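PDB 4TXG: chitinase, which probably binds chitin and hydrolyses its glycosidic bonds. Local coordinates for residues Phe391-Tyr397 / Arg456-Pro462. Numbering follows the deposited sequence.
Sequences FVNVMSY and RVNMGVP. With CS (cesium ion), chain D.
Tyr397 brings its ring against the backbone of 460-462: the amide N of Val461 sits at the ring edge, in plane, CD2 comes within 3.7 Å of Val461 C, and CA of Met395, two residues earlier, covers one face near the rim. At the other end of the pair, the Phe391 ring and the Asn458 amide stand almost perpendicular, their planes 87° apart, with ND2 3.0 Å from Phe391 CD1; His185 meets the Phe391 ring edge-to-face. The Asn458 amide is held at both ends. OD1 takes a hydrogen bond from Arg155 NH1, while ND2 donates to Val392 O from above the carbonyl plane (3.1 Å). That oxygen also accepts the backbone N of Asn458, so one residue grips it twice. Asn458 CG lies anti to its carbonyl carbon (chi1 -47°), which brings the amide back over the neighbouring strand. Between these ends runs regular parallel pairing, its straightest bond from Val394 N to Asn458 O (2.8 Å). Gly460 N then donates to Val394 O, and beyond it the Ser396 hydroxyl donates to Gly460 O (2.7 Å), in the carbonyl plane and on a lone pair. On the face carrying Val392, Val394, Val457 and Met459, the Met459 chain bends at chi2 and chi3 and lays CE 3.6 Å from Val394 CG1, under helix 441-448. Met395 turns away from 456-462, and its SD joins Glu314 around a cesium ion, 3.6 Å from the metal; a water on that ion also hydrogen-bonds Tyr397 OH. Strands 365-371 and 599-603 flank the pair, and helix 441-448, in the connection between the two parallel strands, packs outside: a beta-alpha-beta crossover in the wall of the TIM barrel that forms the catalytic domain of family 18 chitinases.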
# COMPACT_ATOMS: atom_id res chain seq x y z
N PHE A 391 9.18 -4.48 1.90
CA PHE A 391 8.09 -3.92 2.69
C PHE A 391 6.94 -3.51 1.80
O PHE A 391 7.08 -3.47 0.57
CB PHE A 391 8.56 -2.73 3.57
CG PHE A 391 9.20 -1.59 2.82
CD1 PHE A 391 8.43 -0.63 2.19
CD2 PHE A 391 10.59 -1.44 2.81
CE1 PHE A 391 9.02 0.45 1.53
CE2 PHE A 391 11.19 -0.37 2.14
CZ PHE A 391 10.41 0.58 1.51
N VAL A 392 5.78 -3.25 2.41
CA VAL A 392 4.64 -2.76 1.66
C VAL A 392 4.33 -1.33 2.05
O VAL A 392 4.59 -0.92 3.17
CB VAL A 392 3.37 -3.63 1.85
CG1 VAL A 392 3.61 -5.03 1.29
CG2 VAL A 392 2.95 -3.70 3.32
N ASN A 393 3.78 -0.58 1.11
CA ASN A 393 3.24 0.75 1.35
C ASN A 393 1.74 0.65 1.22
O ASN A 393 1.23 0.52 0.10
CB ASN A 393 3.81 1.76 0.35
CG ASN A 393 5.32 1.88 0.45
OD1 ASN A 393 5.86 1.98 1.55
ND2 ASN A 393 6.00 1.82 -0.68
N VAL A 394 1.04 0.69 2.34
CA VAL A 394 -0.39 0.42 2.32
C VAL A 394 -1.13 1.69 1.92
O VAL A 394 -0.94 2.74 2.53
CB VAL A 394 -0.91 -0.07 3.69
CG1 VAL A 394 -2.42 -0.30 3.61
CG2 VAL A 394 -0.17 -1.35 4.11
N MET A 395 -1.96 1.61 0.88
CA MET A 395 -2.66 2.78 0.37
C MET A 395 -3.93 3.02 1.19
O MET A 395 -5.06 2.85 0.72
CB MET A 395 -2.96 2.62 -1.13
CG MET A 395 -1.68 2.66 -1.96
SD MET A 395 -1.93 2.49 -3.74
CE MET A 395 -2.64 0.85 -3.77
N SER A 396 -3.69 3.39 2.44
CA SER A 396 -4.74 3.70 3.40
C SER A 396 -5.23 5.13 3.21
O SER A 396 -5.19 5.96 4.12
CB SER A 396 -4.24 3.46 4.83
OG SER A 396 -2.89 3.87 4.98
N TYR A 397 -5.66 5.41 1.99
CA TYR A 397 -6.29 6.67 1.63
C TYR A 397 -7.18 6.35 0.44
O TYR A 397 -7.20 5.21 -0.03
CB TYR A 397 -5.26 7.76 1.32
CG TYR A 397 -4.07 7.33 0.45
CD1 TYR A 397 -4.25 6.92 -0.87
CD2 TYR A 397 -2.78 7.36 0.95
CE1 TYR A 397 -3.17 6.54 -1.66
CE2 TYR A 397 -1.69 6.99 0.16
CZ TYR A 397 -1.90 6.59 -1.14
OH TYR A 397 -0.82 6.22 -1.92
N ARG A 456 7.88 -4.49 8.41
CA ARG A 456 7.81 -4.52 6.95
C ARG A 456 6.50 -3.92 6.44
O ARG A 456 6.14 -4.13 5.29
CB ARG A 456 8.01 -5.96 6.42
CG ARG A 456 9.47 -6.43 6.60
CD ARG A 456 9.71 -7.92 6.32
NE ARG A 456 9.27 -8.33 4.99
CZ ARG A 456 8.71 -9.50 4.74
NH1 ARG A 456 8.56 -10.38 5.72
NH2 ARG A 456 8.31 -9.81 3.51
N VAL A 457 5.82 -3.17 7.30
CA VAL A 457 4.58 -2.49 6.90
C VAL A 457 4.72 -0.98 7.08
O VAL A 457 5.15 -0.52 8.14
CB VAL A 457 3.36 -2.98 7.71
CG1 VAL A 457 2.09 -2.27 7.26
CG2 VAL A 457 3.21 -4.50 7.60
N ASN A 458 4.35 -0.20 6.07
CA ASN A 458 4.25 1.26 6.20
C ASN A 458 2.86 1.71 5.80
O ASN A 458 2.31 1.23 4.81
CB ASN A 458 5.31 1.95 5.34
CG ASN A 458 6.68 1.32 5.51
OD1 ASN A 458 7.38 1.57 6.47
ND2 ASN A 458 7.04 0.46 4.58
N MET A 459 2.28 2.62 6.57
CA MET A 459 0.91 3.05 6.29
C MET A 459 0.88 4.38 5.54
O MET A 459 1.62 5.31 5.88
CB MET A 459 0.12 3.16 7.60
CG MET A 459 0.09 1.85 8.39
SD MET A 459 -0.42 0.41 7.44
CE MET A 459 -2.09 0.86 6.98
N GLY A 460 0.03 4.46 4.52
CA GLY A 460 -0.05 5.67 3.71
C GLY A 460 -0.98 6.74 4.26
O GLY A 460 -2.01 6.43 4.86
N VAL A 461 -0.61 8.00 4.05
CA VAL A 461 -1.48 9.13 4.34
C VAL A 461 -1.51 10.05 3.13
O VAL A 461 -0.53 10.09 2.36
CB VAL A 461 -1.01 9.93 5.58
CG1 VAL A 461 -1.02 9.06 6.82
CG2 VAL A 461 0.37 10.54 5.33
N PRO A 462 -2.61 10.79 2.94
CA PRO A 462 -2.72 11.69 1.78
C PRO A 462 -2.28 13.11 2.08
O PRO A 462 -2.57 13.62 3.16
CB PRO A 462 -4.22 11.66 1.48
CG PRO A 462 -4.84 11.56 2.85
CD PRO A 462 -3.90 10.68 3.66
CS CS D . -4.16 4.47 -5.67
O HOH W 1 -1.44 6.33 -4.71
O HOH W 2 -4.96 7.13 -7.63
O HOH W 3 -6.85 3.33 -6.73
O HOH W 4 -1.03 4.98 -6.58
O HOH W 5 -6.07 5.83 -4.34